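Local coordinates for peroxiredoxin 6 (Arenicola marina, PDB 2V2G), which probably reduces hydrogen peroxide and organic hydroperoxides to water and alcohols as a thiol-dependent peroxidase of the Prx6 subfamily, at residues M112-E117 against Y145-G150; T42-T47 against T126-F131. The protein carries 1 engineered substitution. All coordinates share one frame; numbering follows the deposited sequence.

How the contacts relate
Both contacts are buried, their centres about 8 Å apart, and they meet at strand 124-133 and at one benzoic acid. Contact 2 joins the start of helix 43-54 to that strand, and its chemistry is polar and centred on a charge: a buried arginine and backbone N-H groups face the ligand's carboxylate. Contact 1 ties the corner after strand 113-114 to the loop between strand 139-145 and helix 153-168, beside the ring end of the same ligand, with an aspartate holding backbone amides and a small hydrophobic touch. Probable backbone hydrogen bonds join the two directly, Met112 O to Cys127 N (2.7 Å) and Tyr145 O to Arg128 N (2.8 Å). Each also reaches the second subunit.

Contact 1: M112-E117 against Y145-G150; sequences MVDPDE and YPATTG. With BEZ (benzoic acid), chain E.
Asp114 and Pro146 mark the closest backbone approach, their CA atoms 6.1 Å apart, where a chain turning a corner at Pro115 and Asp116 faces a type I beta turn running from Pro146 to Thr149. The bridge is the Asp114 carboxylate. With CG turned opposite the backbone N (chi1 -165°), it reaches across so that OD1 accepts the Ala147 N-H at 2.8 Å, on its syn side and 16° out of the carboxylate plane; the N-H...O angle of 133° makes this a bent bond. OD2 takes two amides of its own segment, Asp116 N and Glu117 N, each at 2.9 Å, on its anti side and from opposite faces of its plane, the first closing an Asx turn. One carboxylate therefore fixes both the corner and the start of the beta turn that follows strand 139-145, an edge strand of the thioredoxin-fold sheet within this chain. A water also donates to Asp114 OD2 and to Asp116 OD2, and accepts a weak bond from Ala147 N across the contact. The Ala147 methyl CB touches both acidic side chains, 3.4 Å from Asp114 OD1 and 3.4 Å from Glu117 CG. Glu117, its chain bent at chi2, sets its CD 3.2 Å from benzoic acid C4, end-on at the ring edge opposite the ligand's carboxylate. Thr149 OG1 bonds to Ser162 OG of the second subunit.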
loop_
_atom_site.group_PDB
_atom_site.type_symbol
_atom_site.label_atom_id
_atom_site.label_comp_id
_atom_site.label_asym_id
_atom_site.label_seq_id
_atom_site.Cartn_x
_atom_site.Cartn_y
_atom_site.Cartn_z
ATOM N N MET A 112 7.416 11.346 1.282
ATOM C CA MET A 112 6.091 11.384 0.674
ATOM C C MET A 112 5.843 12.526 -0.350
ATOM O O MET A 112 4.681 12.908 -0.547
ATOM C CB MET A 112 5.020 11.329 1.702
ATOM C CG MET A 112 5.030 12.529 2.608
ATOM S SD MET A 112 3.616 12.466 3.748
ATOM C CE MET A 112 4.091 13.830 4.807
ATOM N N VAL A 113 6.895 13.008 -1.006
ATOM C CA VAL A 113 6.755 14.050 -2.038
ATOM C C VAL A 113 6.167 13.412 -3.330
ATOM O O VAL A 113 6.518 12.284 -3.714
ATOM C CB VAL A 113 8.087 14.730 -2.332
ATOM C CG1 VAL A 113 7.932 15.690 -3.502
ATOM C CG2 VAL A 113 8.644 15.489 -1.099
ATOM N N ASP A 114 5.172 14.061 -3.893
ATOM C CA ASP A 114 4.568 13.551 -5.142
ATOM C C ASP A 114 5.552 13.803 -6.288
ATOM O O ASP A 114 6.178 14.857 -6.399
ATOM C CB ASP A 114 3.242 14.240 -5.434
ATOM C CG ASP A 114 2.424 13.500 -6.481
ATOM O OD1 ASP A 114 1.687 12.584 -6.038
ATOM O OD2 ASP A 114 2.577 13.850 -7.696
ATOM N N PRO A 115 5.639 12.812 -7.205
ATOM C CA PRO A 115 6.531 12.841 -8.342
ATOM C C PRO A 115 6.131 13.903 -9.387
ATOM O O PRO A 115 6.975 14.417 -10.125
ATOM C CB PRO A 115 6.387 11.397 -8.894
ATOM C CG PRO A 115 5.103 10.921 -8.491
ATOM C CD PRO A 115 4.830 11.574 -7.184
ATOM N N ASP A 116 4.840 14.224 -9.474
ATOM C CA ASP A 116 4.363 15.054 -10.583
ATOM C C ASP A 116 3.711 16.379 -10.180
ATOM O O ASP A 116 3.728 17.349 -10.972
ATOM C CB ASP A 116 3.389 14.252 -11.479
ATOM C CG ASP A 116 3.984 12.927 -11.932
ATOM O OD1 ASP A 116 5.057 12.989 -12.557
ATOM O OD2 ASP A 116 3.445 11.848 -11.550
ATOM N N GLU A 117 3.092 16.404 -9.001
ATOM C CA GLU A 117 2.227 17.535 -8.628
ATOM C C GLU A 117 3.056 18.494 -7.796
ATOM O O GLU A 117 3.531 18.129 -6.719
ATOM C CB GLU A 117 0.984 17.121 -7.841
ATOM C CG GLU A 117 -0.008 16.358 -8.661
ATOM C CD GLU A 117 -0.433 17.110 -9.911
ATOM O OE1 GLU A 117 -0.753 18.331 -9.780
ATOM O OE2 GLU A 117 -0.466 16.502 -11.024
ATOM N N TYR A 145 0.829 6.114 -2.606
ATOM C CA TYR A 145 0.099 6.224 -3.885
ATOM C C TYR A 145 0.316 7.637 -4.479
ATOM O O TYR A 145 0.393 8.628 -3.727
ATOM C CB TYR A 145 -1.412 6.037 -3.677
ATOM C CG TYR A 145 -1.898 4.617 -3.469
ATOM C CD1 TYR A 145 -1.079 3.617 -3.014
ATOM C CD2 TYR A 145 -3.230 4.274 -3.800
ATOM C CE1 TYR A 145 -1.552 2.319 -2.849
ATOM C CE2 TYR A 145 -3.712 2.991 -3.622
ATOM C CZ TYR A 145 -2.888 1.997 -3.147
ATOM O OH TYR A 145 -3.327 0.682 -2.976
ATOM N N PRO A 146 0.388 7.750 -5.819
ATOM C CA PRO A 146 0.555 9.068 -6.404
ATOM C C PRO A 146 -0.732 9.908 -6.477
ATOM O O PRO A 146 -1.870 9.368 -6.270
ATOM C CB PRO A 146 1.039 8.730 -7.813
ATOM C CG PRO A 146 0.288 7.480 -8.144
ATOM C CD PRO A 146 0.277 6.685 -6.828
ATOM N N ALA A 147 -0.608 11.201 -6.840
ATOM C CA ALA A 147 -1.760 12.071 -6.900
ATOM C C ALA A 147 -2.859 11.561 -7.839
ATOM O O ALA A 147 -4.017 11.831 -7.653
ATOM C CB ALA A 147 -1.305 13.475 -7.311
ATOM N N THR A 148 -2.473 10.842 -8.880
ATOM C CA THR A 148 -3.409 10.351 -9.891
ATOM C C THR A 148 -4.430 9.323 -9.384
ATOM O O THR A 148 -5.447 9.052 -10.045
ATOM C CB THR A 148 -2.619 9.562 -11.038
ATOM O OG1 THR A 148 -1.833 8.468 -10.510
ATOM C CG2 THR A 148 -1.754 10.510 -11.856
ATOM N N THR A 149 -4.098 8.681 -8.266
ATOM C CA THR A 149 -4.667 7.350 -7.910
ATOM C C THR A 149 -5.254 7.376 -6.487
ATOM O O THR A 149 -4.551 7.216 -5.502
ATOM C CB THR A 149 -3.652 6.205 -8.142
ATOM O OG1 THR A 149 -3.235 6.258 -9.514
ATOM C CG2 THR A 149 -4.249 4.800 -7.763
ATOM N N GLY A 150 -6.569 7.541 -6.419
ATOM C CA GLY A 150 -7.234 7.535 -5.142
ATOM C C GLY A 150 -7.110 6.227 -4.421
ATOM O O GLY A 150 -7.011 5.195 -5.025
HETATM C C BEZ E . -7.044 15.507 -7.082
HETATM O O1 BEZ E . -7.927 15.344 -8.041
HETATM O O2 BEZ E . -7.195 15.396 -5.792
HETATM C C1 BEZ E . -5.739 15.917 -7.658
HETATM C C2 BEZ E . -4.829 16.604 -6.876
HETATM C C3 BEZ E . -3.638 16.987 -7.427
HETATM C C4 BEZ E . -3.387 16.735 -8.777
HETATM C C5 BEZ E . -4.287 16.017 -9.576
HETATM C C6 BEZ E . -5.491 15.611 -9.010
HETATM O O HOH W 1 1.017 12.130 -9.530
#

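Contact 2: T42-T47 against T126-F131; sequences TPVSTT and TCRAVF. Engineered in segment 42-47: Ser45 (natural residue Cys). With BEZ (benzoic acid), chain E.
Ser45 and Arg128 have the nearest CA atoms, 8.6 Å apart, so the first turn of helix 43-54 and strand 124-133 are joined by side chains rather than by backbone. Arg128 spans the gap, its chain extended from CG to NE. NH1 donates to Ser45 OG at 2.9 Å, with an N-H...O angle of 164° and the oxygen only 9° out of the guanidinium plane. NH2 gives a hydrogen bond of 2.9 Å to benzoic acid O2, and Val44 CG1 sits over the centre of one guanidinium face, 3.5 Å from CZ, the two side chains crossing at about a right angle. Outside the segments, NH1 forms a salt bridge with Glu48 and NH2 also bonds to Ala147 O. The helix start supplies the other half of the anion site: Val44 N donates to benzoic acid O1 at 3.0 Å, and Ser45 N to O2 at 2.9 Å. Thr42, at the N-cap position, brings OG1 to 3.0 Å from O2, although its proton has a second acceptor within reach. This is the peroxiredoxin active-site pocket, and the engineered Ser45 stands where the natural cysteine is predicted to form the sulfenic acid intermediate. A methionine in place of Arg128 would probably leave Glu48 without its positive mate, Ser45 OG without its in-plane donor and benzoic acid O2 without the bond from NH2. Backbone N-H groups at a helix start and a guanidinium converge on the carboxylate, so the site can hold such a group, and the ligand probably occupies the place where a peroxide would approach the natural cysteine.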
loop_
_atom_site.group_PDB
_atom_site.type_symbol
_atom_site.label_atom_id
_atom_site.label_comp_id
_atom_site.label_asym_id
_atom_site.label_seq_id
_atom_site.Cartn_x
_atom_site.Cartn_y
_atom_site.Cartn_z
ATOM N N THR A 42 -9.111 20.029 -4.269
ATOM C CA THR A 42 -8.951 19.196 -5.444
ATOM C C THR A 42 -9.849 17.975 -5.319
ATOM O O THR A 42 -10.192 17.556 -4.189
ATOM C CB THR A 42 -7.491 18.830 -5.648
ATOM O OG1 THR A 42 -7.068 18.055 -4.517
ATOM C CG2 THR A 42 -6.657 20.079 -5.848
ATOM N N PRO A 43 -10.303 17.441 -6.486
ATOM C CA PRO A 43 -11.470 16.521 -6.512
ATOM C C PRO A 43 -11.233 15.154 -5.883
ATOM O O PRO A 43 -12.016 14.705 -5.038
ATOM C CB PRO A 43 -11.847 16.444 -8.008
ATOM C CG PRO A 43 -10.611 16.857 -8.737
ATOM C CD PRO A 43 -9.908 17.868 -7.851
ATOM N N VAL A 44 -10.214 14.423 -6.324
ATOM C CA VAL A 44 -9.955 13.080 -5.697
ATOM C C VAL A 44 -9.753 13.188 -4.192
ATOM O O VAL A 44 -10.276 12.397 -3.445
ATOM C CB VAL A 44 -8.777 12.310 -6.391
ATOM C CG1 VAL A 44 -8.321 11.066 -5.556
ATOM C CG2 VAL A 44 -9.222 11.948 -7.861
ATOM N N SER A 45 -8.967 14.187 -3.797
ATOM C CA SER A 45 -8.676 14.440 -2.383
ATOM C C SER A 45 -9.974 14.632 -1.606
ATOM O O SER A 45 -10.108 14.116 -0.467
ATOM C CB SER A 45 -7.803 15.643 -2.194
ATOM O OG SER A 45 -6.501 15.425 -2.737
ATOM N N THR A 46 -10.917 15.307 -2.224
ATOM C CA THR A 46 -12.234 15.550 -1.579
ATOM C C THR A 46 -12.976 14.238 -1.423
ATOM O O THR A 46 -13.519 13.919 -0.346
ATOM C CB THR A 46 -13.078 16.611 -2.317
ATOM O OG1 THR A 46 -12.317 17.785 -2.529
ATOM C CG2 THR A 46 -14.355 17.074 -1.496
ATOM N N THR A 47 -13.022 13.426 -2.493
ATOM C CA THR A 47 -13.633 12.085 -2.360
ATOM C C THR A 47 -12.990 11.214 -1.267
ATOM O O THR A 47 -13.667 10.437 -0.598
ATOM C CB THR A 47 -13.655 11.289 -3.716
ATOM O OG1 THR A 47 -12.351 10.815 -4.061
ATOM C CG2 THR A 47 -14.234 12.181 -4.841
ATOM N N THR A 126 2.764 16.823 -1.207
ATOM C CA THR A 126 2.775 15.402 -0.839
ATOM C C THR A 126 1.994 14.563 -1.846
ATOM O O THR A 126 1.135 15.059 -2.541
ATOM C CB THR A 126 2.189 15.125 0.553
ATOM O OG1 THR A 126 0.821 15.554 0.623
ATOM C CG2 THR A 126 2.931 15.858 1.645
ATOM N N CYS A 127 2.298 13.268 -1.867
ATOM C CA CYS A 127 1.468 12.284 -2.562
ATOM C C CYS A 127 0.278 11.852 -1.675
ATOM O O CYS A 127 -0.157 12.628 -0.813
ATOM C CB CYS A 127 2.365 11.125 -3.003
ATOM S SG CYS A 127 3.010 10.100 -1.649
ATOM N N ARG A 128 -0.302 10.678 -1.952
ATOM C CA ARG A 128 -1.377 10.113 -1.197
ATOM C C ARG A 128 -0.813 8.978 -0.350
ATOM O O ARG A 128 -0.841 7.784 -0.714
ATOM C CB ARG A 128 -2.445 9.619 -2.151
ATOM C CG ARG A 128 -3.148 10.691 -2.936
ATOM C CD ARG A 128 -4.294 10.189 -3.776
ATOM N NE ARG A 128 -4.639 11.221 -4.747
ATOM C CZ ARG A 128 -5.229 12.386 -4.496
ATOM N NH1 ARG A 128 -5.708 12.653 -3.307
ATOM N NH2 ARG A 128 -5.276 13.308 -5.439
ATOM N N ALA A 129 -0.117 9.341 0.718
ATOM C CA ALA A 129 0.580 8.376 1.572
ATOM C C ALA A 129 -0.330 7.930 2.719
ATOM O O ALA A 129 -1.162 8.694 3.158
ATOM C CB ALA A 129 1.912 9.009 2.120
ATOM N N VAL A 130 -0.096 6.744 3.238
ATOM C CA VAL A 130 -0.785 6.276 4.447
ATOM C C VAL A 130 0.238 5.589 5.313
ATOM O O VAL A 130 1.002 4.693 4.858
ATOM C CB VAL A 130 -1.919 5.338 4.187
ATOM C CG1 VAL A 130 -2.638 4.914 5.514
ATOM C CG2 VAL A 130 -2.911 5.894 3.162
ATOM N N PHE A 131 0.284 5.996 6.568
ATOM C CA PHE A 131 1.150 5.410 7.534
ATOM C C PHE A 131 0.286 4.874 8.691
ATOM O O PHE A 131 -0.456 5.618 9.279
ATOM C CB PHE A 131 2.185 6.412 8.118
ATOM C CG PHE A 131 3.046 7.059 7.084
ATOM C CD1 PHE A 131 4.183 6.417 6.604
ATOM C CD2 PHE A 131 2.656 8.288 6.517
ATOM C CE1 PHE A 131 4.975 7.010 5.623
ATOM C CE2 PHE A 131 3.442 8.871 5.546
ATOM C CZ PHE A 131 4.575 8.174 5.040
HETATM C C BEZ E . -7.044 15.507 -7.082
HETATM O O1 BEZ E . -7.927 15.344 -8.041
HETATM O O2 BEZ E . -7.195 15.396 -5.792
HETATM C C1 BEZ E . -5.739 15.917 -7.658
HETATM C C2 BEZ E . -4.829 16.604 -6.876
HETATM C C3 BEZ E . -3.638 16.987 -7.427
HETATM C C4 BEZ E . -3.387 16.735 -8.777
HETATM C C5 BEZ E . -4.287 16.017 -9.576
HETATM C C6 BEZ E . -5.491 15.611 -9.010
#